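Local coordinates for transcription inhibitor protein Gfh1 (Thermus thermophilus, PDB 2F23), which inhibits all catalytic activities of RNA polymerase by partially occluding its substrate-binding site and preventing NTP binding, at residues Arg3-Thr8 and Leu69-Ile74; Gln17-Glu22 and Asp63-Ile68; Leu100-Val105 and Met117-Ala122; Ser123-Ala128 and Leu140-Gly145. All blocks are in the same frame, centred on the assembly; numbering follows the deposited sequence.

Contact 1. Residues Arg3-Thr8 and Leu69-Ile74; sequences REVKLT and LSRAVI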
loop_
_atom_site.group_PDB
_atom_site.type_symbol
_atom_site.label_atom_id
_atom_site.label_comp_id
_atom_site.label_asym_id
_atom_site.label_seq_id
_atom_site.Cartn_x
_atom_site.Cartn_y
_atom_site.Cartn_z
ATOM N N ARG A 3 -3.008 -3.754 -15.892
ATOM C CA ARG A 3 -3.583 -2.387 -16.063
ATOM C C ARG A 3 -2.497 -1.328 -15.895
ATOM O O ARG A 3 -1.536 -1.527 -15.154
ATOM C CB ARG A 3 -4.693 -2.154 -15.031
ATOM C CG ARG A 3 -5.472 -0.864 -15.229
ATOM C CD ARG A 3 -6.493 -0.658 -14.116
ATOM N NE ARG A 3 -7.334 0.513 -14.355
ATOM C CZ ARG A 3 -8.252 0.963 -13.505
ATOM N NH1 ARG A 3 -8.454 0.344 -12.349
ATOM N NH2 ARG A 3 -8.974 2.032 -13.814
ATOM N N GLU A 4 -2.657 -0.204 -16.589
ATOM C CA GLU A 4 -1.696 0.895 -16.527
ATOM C C GLU A 4 -1.467 1.361 -15.090
ATOM O O GLU A 4 -2.365 1.275 -14.252
ATOM C CB GLU A 4 -2.193 2.071 -17.373
ATOM C CG GLU A 4 -3.588 2.551 -16.999
ATOM C CD GLU A 4 -4.054 3.723 -17.842
ATOM O OE1 GLU A 4 -4.051 3.603 -19.085
ATOM O OE2 GLU A 4 -4.427 4.763 -17.260
ATOM N N VAL A 5 -0.264 1.856 -14.814
ATOM C CA VAL A 5 0.077 2.332 -13.475
ATOM C C VAL A 5 0.582 3.766 -13.506
ATOM O O VAL A 5 1.607 4.061 -14.116
ATOM C CB VAL A 5 1.171 1.455 -12.827
ATOM C CG1 VAL A 5 1.485 1.957 -11.424
ATOM C CG2 VAL A 5 0.718 0.010 -12.787
ATOM N N LYS A 6 -0.144 4.655 -12.840
ATOM C CA LYS A 6 0.237 6.058 -12.785
ATOM C C LYS A 6 0.702 6.388 -11.375
ATOM O O LYS A 6 0.072 5.980 -10.399
ATOM C CB LYS A 6 -0.956 6.948 -13.142
ATOM C CG LYS A 6 -1.435 6.810 -14.574
ATOM C CD LYS A 6 -2.675 7.653 -14.820
ATOM C CE LYS A 6 -3.957 6.920 -14.436
ATOM N NZ LYS A 6 -4.019 6.516 -13.005
ATOM N N LEU A 7 1.819 7.103 -11.275
ATOM C CA LEU A 7 2.365 7.509 -9.983
ATOM C C LEU A 7 2.832 8.951 -10.048
ATOM O O LEU A 7 3.272 9.419 -11.096
ATOM C CB LEU A 7 3.573 6.645 -9.602
ATOM C CG LEU A 7 3.342 5.217 -9.113
ATOM C CD1 LEU A 7 4.681 4.504 -8.958
ATOM C CD2 LEU A 7 2.611 5.252 -7.782
ATOM N N THR A 8 2.720 9.664 -8.936
ATOM C CA THR A 8 3.230 11.025 -8.890
ATOM C C THR A 8 4.684 10.825 -8.469
ATOM O O THR A 8 5.084 9.716 -8.112
ATOM C CB THR A 8 2.541 11.876 -7.812
ATOM O OG1 THR A 8 2.611 11.190 -6.557
ATOM C CG2 THR A 8 1.083 12.138 -8.169
ATOM N N LEU A 69 6.497 -0.351 -9.727
ATOM C CA LEU A 69 7.515 0.649 -10.005
ATOM C C LEU A 69 8.085 0.581 -11.417
ATOM O O LEU A 69 8.333 1.613 -12.043
ATOM C CB LEU A 69 8.647 0.532 -8.980
ATOM C CG LEU A 69 8.311 1.061 -7.582
ATOM C CD1 LEU A 69 9.408 0.651 -6.613
ATOM C CD2 LEU A 69 8.168 2.586 -7.617
ATOM N N SER A 70 8.275 -0.630 -11.926
ATOM C CA SER A 70 8.836 -0.802 -13.258
ATOM C C SER A 70 7.877 -0.408 -14.378
ATOM O O SER A 70 8.314 -0.046 -15.472
ATOM C CB SER A 70 9.285 -2.255 -13.457
ATOM O OG SER A 70 8.176 -3.137 -13.477
ATOM N N ARG A 71 6.576 -0.463 -14.106
ATOM C CA ARG A 71 5.584 -0.130 -15.122
ATOM C C ARG A 71 4.958 1.242 -14.942
ATOM O O ARG A 71 4.157 1.683 -15.768
ATOM C CB ARG A 71 4.480 -1.188 -15.137
ATOM C CG ARG A 71 4.998 -2.580 -15.459
ATOM C CD ARG A 71 3.883 -3.584 -15.712
ATOM N NE ARG A 71 3.038 -3.807 -14.543
ATOM C CZ ARG A 71 1.888 -3.182 -14.317
ATOM N NH1 ARG A 71 1.435 -2.287 -15.184
ATOM N NH2 ARG A 71 1.189 -3.452 -13.222
ATOM N N ALA A 72 5.335 1.922 -13.871
ATOM C CA ALA A 72 4.771 3.227 -13.578
ATOM C C ALA A 72 5.132 4.346 -14.542
ATOM O O ALA A 72 6.245 4.418 -15.063
ATOM C CB ALA A 72 5.152 3.638 -12.164
ATOM N N VAL A 73 4.153 5.210 -14.779
ATOM C CA VAL A 73 4.335 6.385 -15.610
ATOM C C VAL A 73 4.274 7.503 -14.577
ATOM O O VAL A 73 3.330 7.566 -13.786
ATOM C CB VAL A 73 3.189 6.565 -16.620
ATOM C CG1 VAL A 73 3.393 7.855 -17.409
ATOM C CG2 VAL A 73 3.129 5.366 -17.556
ATOM N N ILE A 74 5.289 8.358 -14.562
ATOM C CA ILE A 74 5.336 9.453 -13.604
ATOM C C ILE A 74 4.555 10.642 -14.128
ATOM O O ILE A 74 4.882 11.210 -15.172
ATOM C CB ILE A 74 6.785 9.892 -13.320
ATOM C CG1 ILE A 74 7.584 8.704 -12.783
ATOM C CG2 ILE A 74 6.795 11.037 -12.313
ATOM C CD1 ILE A 74 7.015 8.098 -11.519
HETATM O O HOH W 1 -1.422 -2.877 -12.702
HETATM O O HOH W 2 1.775 1.611 -16.979
#

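Contact 2. Residues Gln17-Glu22 and Asp63-Ile68; sequences QQLERE and DSLEDI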
loop_
_atom_site.group_PDB
_atom_site.type_symbol
_atom_site.label_atom_id
_atom_site.label_comp_id
_atom_site.label_asym_id
_atom_site.label_seq_id
_atom_site.Cartn_x
_atom_site.Cartn_y
_atom_site.Cartn_z
ATOM N N GLN A 17 11.256 3.733 -1.727
ATOM C CA GLN A 17 11.821 3.697 -0.381
ATOM C C GLN A 17 11.328 2.433 0.308
ATOM O O GLN A 17 12.088 1.761 1.001
ATOM C CB GLN A 17 11.396 4.929 0.425
ATOM C CG GLN A 17 11.874 6.243 -0.177
ATOM C CD GLN A 17 11.351 7.460 0.561
ATOM O OE1 GLN A 17 10.191 7.504 0.967
ATOM N NE2 GLN A 17 12.203 8.466 0.721
ATOM N N GLN A 18 10.055 2.107 0.112
ATOM C CA GLN A 18 9.499 0.905 0.720
ATOM C C GLN A 18 10.208 -0.325 0.168
ATOM O O GLN A 18 10.496 -1.270 0.908
ATOM C CB GLN A 18 8.002 0.800 0.446
ATOM C CG GLN A 18 7.357 -0.381 1.155
ATOM C CD GLN A 18 5.877 -0.498 0.874
ATOM O OE1 GLN A 18 5.183 -1.315 1.480
ATOM N NE2 GLN A 18 5.381 0.316 -0.052
ATOM N N LEU A 19 10.478 -0.321 -1.134
ATOM C CA LEU A 19 11.169 -1.437 -1.770
ATOM C C LEU A 19 12.564 -1.620 -1.169
ATOM O O LEU A 19 12.995 -2.740 -0.919
ATOM C CB LEU A 19 11.280 -1.208 -3.280
ATOM C CG LEU A 19 12.110 -2.210 -4.091
ATOM C CD1 LEU A 19 11.608 -3.624 -3.848
ATOM C CD2 LEU A 19 12.011 -1.858 -5.569
ATOM N N GLU A 20 13.267 -0.517 -0.935
ATOM C CA GLU A 20 14.602 -0.606 -0.354
ATOM C C GLU A 20 14.534 -1.244 1.028
ATOM O O GLU A 20 15.373 -2.074 1.378
ATOM C CB GLU A 20 15.233 0.784 -0.261
ATOM C CG GLU A 20 15.395 1.470 -1.606
ATOM C CD GLU A 20 16.385 0.764 -2.515
ATOM O OE1 GLU A 20 16.216 -0.448 -2.772
ATOM O OE2 GLU A 20 17.334 1.428 -2.982
ATOM N N ARG A 21 13.529 -0.858 1.808
ATOM C CA ARG A 21 13.362 -1.403 3.146
ATOM C C ARG A 21 13.036 -2.891 3.061
ATOM O O ARG A 21 13.536 -3.688 3.853
ATOM C CB ARG A 21 12.255 -0.651 3.894
ATOM C CG ARG A 21 12.691 0.700 4.475
ATOM C CD ARG A 21 13.380 1.576 3.434
ATOM N NE ARG A 21 13.747 2.896 3.946
ATOM C CZ ARG A 21 12.873 3.823 4.328
ATOM N NH1 ARG A 21 11.571 3.583 4.261
ATOM N NH2 ARG A 21 13.303 4.998 4.772
ATOM N N GLU A 22 12.212 -3.270 2.090
ATOM C CA GLU A 22 11.862 -4.677 1.939
ATOM C C GLU A 22 13.075 -5.512 1.528
ATOM O O GLU A 22 13.201 -6.663 1.942
ATOM C CB GLU A 22 10.735 -4.850 0.916
ATOM C CG GLU A 22 9.371 -4.384 1.407
ATOM C CD GLU A 22 8.947 -5.077 2.686
ATOM O OE1 GLU A 22 9.036 -6.322 2.749
ATOM O OE2 GLU A 22 8.522 -4.380 3.630
ATOM N N ASP A 63 8.131 -8.457 -5.149
ATOM C CA ASP A 63 7.699 -8.685 -6.526
ATOM C C ASP A 63 6.605 -7.700 -6.918
ATOM O O ASP A 63 6.605 -7.170 -8.030
ATOM C CB ASP A 63 7.196 -10.121 -6.710
ATOM C CG ASP A 63 8.317 -11.141 -6.645
ATOM O OD1 ASP A 63 9.410 -10.857 -7.181
ATOM O OD2 ASP A 63 8.103 -12.229 -6.071
ATOM N N SER A 64 5.671 -7.456 -6.007
ATOM C CA SER A 64 4.589 -6.522 -6.282
ATOM C C SER A 64 5.124 -5.104 -6.437
ATOM O O SER A 64 4.708 -4.368 -7.334
ATOM C CB SER A 64 3.549 -6.571 -5.161
ATOM O OG SER A 64 2.871 -7.816 -5.158
ATOM N N LEU A 65 6.053 -4.720 -5.570
ATOM C CA LEU A 65 6.624 -3.382 -5.643
ATOM C C LEU A 65 7.415 -3.181 -6.928
ATOM O O LEU A 65 7.307 -2.142 -7.569
ATOM C CB LEU A 65 7.514 -3.117 -4.422
ATOM C CG LEU A 65 6.716 -2.956 -3.125
ATOM C CD1 LEU A 65 7.662 -2.953 -1.937
ATOM C CD2 LEU A 65 5.905 -1.666 -3.179
ATOM N N GLU A 66 8.209 -4.178 -7.304
ATOM C CA GLU A 66 9.002 -4.082 -8.521
ATOM C C GLU A 66 8.099 -4.008 -9.742
ATOM O O GLU A 66 8.404 -3.301 -10.701
ATOM C CB GLU A 66 9.949 -5.278 -8.632
ATOM C CG GLU A 66 11.135 -5.182 -7.687
ATOM C CD GLU A 66 12.012 -6.420 -7.694
ATOM O OE1 GLU A 66 13.157 -6.322 -7.213
ATOM O OE2 GLU A 66 11.559 -7.485 -8.163
ATOM N N ASP A 67 6.984 -4.730 -9.698
ATOM C CA ASP A 67 6.041 -4.733 -10.809
ATOM C C ASP A 67 5.455 -3.341 -11.014
ATOM O O ASP A 67 5.463 -2.807 -12.125
ATOM C CB ASP A 67 4.900 -5.719 -10.543
ATOM C CG ASP A 67 3.887 -5.749 -11.671
ATOM O OD1 ASP A 67 2.673 -5.685 -11.385
ATOM O OD2 ASP A 67 4.306 -5.842 -12.844
ATOM N N ILE A 68 4.947 -2.758 -9.934
ATOM C CA ILE A 68 4.345 -1.434 -10.000
ATOM C C ILE A 68 5.344 -0.352 -10.382
ATOM O O ILE A 68 5.079 0.464 -11.262
ATOM C CB ILE A 68 3.696 -1.069 -8.658
ATOM C CG1 ILE A 68 2.616 -2.101 -8.331
ATOM C CG2 ILE A 68 3.117 0.345 -8.715
ATOM C CD1 ILE A 68 1.911 -1.851 -7.048
#

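Contact 3. Residues Leu100-Val105 and Met117-Ala122; sequences LSVQVV and MKISDA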
loop_
_atom_site.group_PDB
_atom_site.type_symbol
_atom_site.label_atom_id
_atom_site.label_comp_id
_atom_site.label_asym_id
_atom_site.label_seq_id
_atom_site.Cartn_x
_atom_site.Cartn_y
_atom_site.Cartn_z
ATOM N N LEU A 100 -10.550 -0.541 -3.648
ATOM C CA LEU A 100 -11.510 0.016 -2.707
ATOM C C LEU A 100 -11.852 1.434 -3.136
ATOM O O LEU A 100 -10.994 2.148 -3.639
ATOM C CB LEU A 100 -10.888 0.059 -1.307
ATOM C CG LEU A 100 -11.603 0.890 -0.238
ATOM C CD1 LEU A 100 -12.899 0.207 0.147
ATOM C CD2 LEU A 100 -10.706 1.050 0.977
ATOM N N SER A 101 -13.101 1.840 -2.956
ATOM C CA SER A 101 -13.479 3.201 -3.304
ATOM C C SER A 101 -14.097 3.856 -2.078
ATOM O O SER A 101 -14.696 3.191 -1.229
ATOM C CB SER A 101 -14.463 3.228 -4.480
ATOM O OG SER A 101 -15.673 2.579 -4.153
ATOM N N VAL A 102 -13.926 5.165 -1.977
ATOM C CA VAL A 102 -14.455 5.915 -0.848
ATOM C C VAL A 102 -14.902 7.283 -1.318
ATOM O O VAL A 102 -14.514 7.741 -2.390
ATOM C CB VAL A 102 -13.379 6.131 0.243
ATOM C CG1 VAL A 102 -12.848 4.801 0.729
ATOM C CG2 VAL A 102 -12.246 6.992 -0.306
ATOM N N GLN A 103 -15.743 7.926 -0.522
ATOM C CA GLN A 103 -16.172 9.272 -0.839
ATOM C C GLN A 103 -15.954 10.092 0.415
ATOM O O GLN A 103 -16.406 9.715 1.497
ATOM C CB GLN A 103 -17.648 9.340 -1.245
ATOM C CG GLN A 103 -18.092 10.776 -1.498
ATOM C CD GLN A 103 -19.520 10.899 -1.987
ATOM O OE1 GLN A 103 -20.435 10.286 -1.435
ATOM N NE2 GLN A 103 -19.720 11.715 -3.021
ATOM N N VAL A 104 -15.234 11.198 0.276
ATOM C CA VAL A 104 -14.979 12.071 1.411
ATOM C C VAL A 104 -16.245 12.894 1.634
ATOM O O VAL A 104 -16.740 13.546 0.715
ATOM C CB VAL A 104 -13.780 13.013 1.139
ATOM C CG1 VAL A 104 -13.604 13.972 2.295
ATOM C CG2 VAL A 104 -12.501 12.192 0.952
ATOM N N VAL A 105 -16.779 12.846 2.850
ATOM C CA VAL A 105 -17.998 13.582 3.162
ATOM C C VAL A 105 -17.882 14.292 4.502
ATOM O O VAL A 105 -16.900 14.121 5.222
ATOM C CB VAL A 105 -19.216 12.631 3.216
ATOM C CG1 VAL A 105 -19.424 11.968 1.855
ATOM C CG2 VAL A 105 -18.998 11.563 4.284
ATOM N N MET A 117 -17.215 3.715 0.528
ATOM C CA MET A 117 -17.296 4.013 1.953
ATOM C C MET A 117 -17.365 5.526 2.113
ATOM O O MET A 117 -16.531 6.239 1.559
ATOM C CB MET A 117 -16.050 3.509 2.703
ATOM C CG MET A 117 -15.888 1.999 2.832
ATOM S SD MET A 117 -14.914 1.534 4.316
ATOM C CE MET A 117 -13.809 2.870 4.449
ATOM N N LYS A 118 -18.356 6.019 2.851
ATOM C CA LYS A 118 -18.469 7.454 3.087
ATOM C C LYS A 118 -17.618 7.746 4.315
ATOM O O LYS A 118 -17.978 7.397 5.439
ATOM C CB LYS A 118 -19.922 7.861 3.329
ATOM C CG LYS A 118 -20.794 7.764 2.087
ATOM C CD LYS A 118 -22.143 8.428 2.303
ATOM C CE LYS A 118 -23.006 8.342 1.055
ATOM N NZ LYS A 118 -23.377 6.931 0.748
ATOM N N ILE A 119 -16.476 8.379 4.075
ATOM C CA ILE A 119 -15.515 8.693 5.120
ATOM C C ILE A 119 -15.543 10.165 5.502
ATOM O O ILE A 119 -15.498 11.040 4.638
ATOM C CB ILE A 119 -14.100 8.322 4.639
ATOM C CG1 ILE A 119 -14.079 6.857 4.207
ATOM C CG2 ILE A 119 -13.074 8.576 5.735
ATOM C CD1 ILE A 119 -12.789 6.443 3.566
ATOM N N SER A 120 -15.611 10.431 6.802
ATOM C CA SER A 120 -15.633 11.798 7.304
ATOM C C SER A 120 -14.316 12.496 6.997
ATOM O O SER A 120 -13.248 11.917 7.189
ATOM C CB SER A 120 -15.864 11.790 8.816
ATOM O OG SER A 120 -15.598 13.063 9.381
ATOM N N ASP A 121 -14.389 13.737 6.521
ATOM C CA ASP A 121 -13.176 14.475 6.212
ATOM C C ASP A 121 -12.388 14.832 7.471
ATOM O O ASP A 121 -11.244 15.261 7.385
ATOM C CB ASP A 121 -13.491 15.740 5.389
ATOM C CG ASP A 121 -14.385 16.729 6.119
ATOM O OD1 ASP A 121 -14.668 17.792 5.524
ATOM O OD2 ASP A 121 -14.809 16.464 7.262
ATOM N N ALA A 122 -12.995 14.623 8.638
ATOM C CA ALA A 122 -12.340 14.919 9.910
ATOM C C ALA A 122 -11.689 13.679 10.533
ATOM O O ALA A 122 -10.965 13.777 11.530
ATOM C CB ALA A 122 -13.345 15.521 10.882
#

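Contact 4. Residues Ser123-Ala128 and Leu140-Gly145; sequences SPMGKA and LDTPKG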
loop_
_atom_site.group_PDB
_atom_site.type_symbol
_atom_site.label_atom_id
_atom_site.label_comp_id
_atom_site.label_asym_id
_atom_site.label_seq_id
_atom_site.Cartn_x
_atom_site.Cartn_y
_atom_site.Cartn_z
ATOM N N SER A 123 -11.953 12.513 9.949
ATOM C CA SER A 123 -11.386 11.267 10.455
ATOM C C SER A 123 -9.935 11.136 10.001
ATOM O O SER A 123 -9.500 11.829 9.086
ATOM C CB SER A 123 -12.179 10.074 9.927
ATOM O OG SER A 123 -11.950 9.893 8.536
ATOM N N PRO A 124 -9.163 10.244 10.640
ATOM C CA PRO A 124 -7.766 10.079 10.236
ATOM C C PRO A 124 -7.627 9.748 8.748
ATOM O O PRO A 124 -6.747 10.268 8.072
ATOM C CB PRO A 124 -7.283 8.945 11.135
ATOM C CG PRO A 124 -8.051 9.201 12.401
ATOM C CD PRO A 124 -9.444 9.492 11.878
ATOM N N MET A 125 -8.502 8.883 8.242
ATOM C CA MET A 125 -8.449 8.505 6.831
ATOM C C MET A 125 -8.832 9.697 5.957
ATOM O O MET A 125 -8.175 9.980 4.955
ATOM C CB MET A 125 -9.398 7.336 6.556
ATOM C CG MET A 125 -9.178 6.631 5.222
ATOM S SD MET A 125 -10.293 5.205 4.963
ATOM C CE MET A 125 -10.686 4.745 6.590
ATOM N N GLY A 126 -9.895 10.389 6.355
ATOM C CA GLY A 126 -10.357 11.541 5.601
ATOM C C GLY A 126 -9.297 12.612 5.466
ATOM O O GLY A 126 -9.032 13.097 4.367
ATOM N N LYS A 127 -8.688 12.986 6.587
ATOM C CA LYS A 127 -7.657 14.009 6.567
ATOM C C LYS A 127 -6.435 13.576 5.776
ATOM O O LYS A 127 -5.743 14.409 5.190
ATOM C CB LYS A 127 -7.232 14.383 7.991
ATOM C CG LYS A 127 -8.221 15.284 8.726
ATOM C CD LYS A 127 -7.541 15.993 9.892
ATOM C CE LYS A 127 -8.465 16.988 10.587
ATOM N NZ LYS A 127 -9.444 16.346 11.501
ATOM N N ALA A 128 -6.166 12.275 5.764
ATOM C CA ALA A 128 -5.017 11.745 5.043
ATOM C C ALA A 128 -5.224 11.789 3.528
ATOM O O ALA A 128 -4.258 11.808 2.767
ATOM C CB ALA A 128 -4.740 10.311 5.492
ATOM N N LEU A 140 -3.330 4.475 4.911
ATOM C CA LEU A 140 -4.608 4.863 5.494
ATOM C C LEU A 140 -5.089 3.968 6.620
ATOM O O LEU A 140 -4.896 2.753 6.593
ATOM C CB LEU A 140 -5.681 4.911 4.403
ATOM C CG LEU A 140 -5.376 5.811 3.201
ATOM C CD1 LEU A 140 -6.460 5.647 2.151
ATOM C CD2 LEU A 140 -5.276 7.262 3.653
ATOM N N ASP A 141 -5.726 4.592 7.605
ATOM C CA ASP A 141 -6.268 3.893 8.759
ATOM C C ASP A 141 -7.712 3.526 8.437
ATOM O O ASP A 141 -8.634 4.309 8.675
ATOM C CB ASP A 141 -6.214 4.800 9.990
ATOM C CG ASP A 141 -4.795 5.213 10.346
ATOM O OD1 ASP A 141 -3.986 4.326 10.690
ATOM O OD2 ASP A 141 -4.486 6.421 10.284
ATOM N N THR A 142 -7.899 2.333 7.884
ATOM C CA THR A 142 -9.223 1.860 7.502
ATOM C C THR A 142 -9.845 1.038 8.624
ATOM O O THR A 142 -9.191 0.745 9.621
ATOM C CB THR A 142 -9.143 0.974 6.246
ATOM O OG1 THR A 142 -8.578 -0.296 6.594
ATOM C CG2 THR A 142 -8.266 1.631 5.190
ATOM N N PRO A 143 -11.124 0.657 8.476
ATOM C CA PRO A 143 -11.770 -0.140 9.524
ATOM C C PRO A 143 -11.149 -1.532 9.646
ATOM O O PRO A 143 -11.393 -2.251 10.617
ATOM C CB PRO A 143 -13.231 -0.179 9.075
ATOM C CG PRO A 143 -13.133 -0.063 7.580
ATOM C CD PRO A 143 -12.086 1.007 7.416
ATOM N N LYS A 144 -10.338 -1.901 8.658
ATOM C CA LYS A 144 -9.677 -3.201 8.655
ATOM C C LYS A 144 -8.228 -3.050 9.110
ATOM O O LYS A 144 -7.470 -4.017 9.129
ATOM C CB LYS A 144 -9.704 -3.814 7.251
ATOM C CG LYS A 144 -11.068 -3.804 6.582
ATOM C CD LYS A 144 -12.102 -4.578 7.382
ATOM C CE LYS A 144 -13.458 -4.555 6.692
ATOM N NZ LYS A 144 -14.488 -5.297 7.469
ATOM N N GLY A 145 -7.848 -1.827 9.467
ATOM C CA GLY A 145 -6.489 -1.582 9.913
ATOM C C GLY A 145 -5.720 -0.676 8.973
ATOM O O GLY A 145 -6.292 -0.106 8.044
HETATM O O HOH W 3 -9.789 6.993 9.874
#

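Contact 1. Residues Arg3-Thr8 and Leu69-Ile74
A bend at chi3 of R71 (-63°) swings its guanidinium back to the start of the facing segment, where it meets the valine V5. One branch of V5, CG1, stands anti to the backbone N and leans on the A72 methyl; the other, CG2, lies beside that N and approaches the guanidinium obliquely, 3.4 Å from R71 NH1. The same NH1 donates to the carbonyl O of R3 at 3.1 Å, coming from above the carbonyl plane. A water at the guanidinium edge links R71 NH2 to R3 O, and a second water joins V5 N to R71 O. D67 holds the other end of the group through a salt bridge to NE. Beyond V5 the chains pair as two short parallel strands, closing the base of the hairpin of helices 9-37 and 46-71: V73 N donates to V5 O (2.9 Å) and V73 O accepts from L7 N (3.0 Å). L7 sends CD1 tightly against A72 CB, 3.4 Å away, and its CB meets CD1 of I74. An alanine here in place of V5 removes CG1 and CG2, which would probably leave a gap beside the A72 methyl and take the apolar cover from the guanidinium. Backbone bonds thus join strand 5-7 to strand 72-74 around an apolar centre, with an arginine and two waters satisfying carbonyls at one end.

Contact 2. Residues Gln17-Glu22 and Asp63-Ile68
L65, on helix 46-71, reaches toward residues 17-22 of helix 9-37, and its atoms find partners in turn. CB faces L19, whose CD1 comes within 4.2 Å of it; the two leucines slide past each other in opposite directions. At CG the chain forks. The CD1 branch rests against the helix backbone, 3.8 Å from L19 CA, while Q18 CG touches it and E22 CG stands 4.0 Å from it. The CD2 branch ends at the amide of Q18, 3.7 Å from NE2. L65 CG lies anti to its own carbonyl carbon (chi1 -71°), and from there the methyl pair spreads over the three residues. The helices run antiparallel, their short axes 9.9 Å apart at an angle of 149°, as the two arms of the helical hairpin that forms the predicted coiled coil of this GreA/GreB family member. No hydrogen bond crosses between the two segments, which meet mainly through carbon atoms. Beside L65, the aliphatic part of E66 widens the interface, its CG 4.0 Å from L19 CD2, with the two side chains crossing at about a right angle. Just past residues 17-22, R23 of the facing helix forms a salt bridge with E66 OE1, whereas E22 OE2 pairs with R25 within helix 9-37. Q18 NE2 donates to E148, which lies on strand 145-155 of the C-terminal part. L95 packs on both L65 and Q18 from that same part of the protein.

Contact 3. Residues Leu100-Val105 and Met117-Ala122
The carbonyl O of I119 accepts V105 N at 2.8 Å in a nearly straight bond (169° at the hydrogen) and also takes a CA-H...O contact from V104 CA. M117 O accepts Q103 N at 2.8 Å; V102 CA also lies near it, at a much more bent angle. In return Q103 O receives I119 N, and V105 O receives D121 N, 2.9 Å away. Together with M117 N to S101 O, these bonds alternate as in regular parallel pairing, setting strand 117-120 at the edge of the five-stranded mixed sheet of the C-terminal domain, which belongs to the FKBP clan. V102, V104, M117 and I119 line one face, where L129 and M125 of helix 124-129 pack on V102 and I119. There I119 CG1 lies anti to the carbonyl carbon (chi1 -55°), and CD1 presses against V102 CG1 at 3.3 Å, tighter than usual. M117 CB meets V102 CG1 more loosely. On the other face Q103 and K118 lie side by side, K118 NZ in a salt bridge with D114 and Q103 NE2 hydrogen-bonded to G86 O. Past the strand, the side chains of D121 and V104 cross at about a right angle, D121 CB 3.6 Å from V104 CG1, and S120 OG accepts A122 N in an ST turn.

Contact 4. Residues Ser123-Ala128 and Leu140-Gly145
The carboxylate of D141 is touched by the ring of P124, whose CB lies 3.9 Å from OD2, while the ring of P143 offers its CD to the methyl of M125. Between these two prolines the peptide carbonyl of D141 takes the closest approach: M125 CE stands 3.0 Å from D141 O and 3.4 Å from T142 CA, a tight fit. M125 gets there with CG anti to its backbone N (chi1 -165°) and a fold at chi3 that turns the methyl toward the strand; on the way CG touches L140 CB, the two side chains crossing at about a right angle. A water accepts from M125 N and donates to D141 O, serving an amide in the first turn of the helix. One turn on, A128 CB meets L140 CD2 at 3.6 Å. The contact lays the start of helix 124-129 on the outermost strand 137-142 of the C-terminal sheet. S123 is the N-cap, its OG accepting G126 N. That strand ends in a beta hairpin with a two-residue loop, a type I turn from T142 to G145 leading into strand 145-155. T142 OG1 braces the turn: it accepts K144 N as an ST turn and donates to G145 O at 2.7 Å, in the carbonyl plane and on a lone pair, while T142 N supplies a second bond to that oxygen. A valine in place of T142 would probably leave K144 N without this acceptor and G145 O with one donor fewer. T142 CG2 meets M125 SD on the helix side.

Overall arrangement
From the N terminus, strand 5-7 leads into helix 9-37, and the chain returns along helix 46-71 to strand 72-74. Contact 1 closes this long, mostly helical loop at its base; contact 2 is nested inside it, joining the two arms of the hairpin. They touch where V5 meets I68 and L19 meets L69. Contacts 3 and 4 follow in series in the C-terminal domain, each closing a short loop. Contact 3 adds an edge strand to the sheet, and contact 4 brings the following helix onto the opposite edge; I119 and M125 pack together between them. Contacts 2 and 3 lie about 28 Å apart, centre to centre.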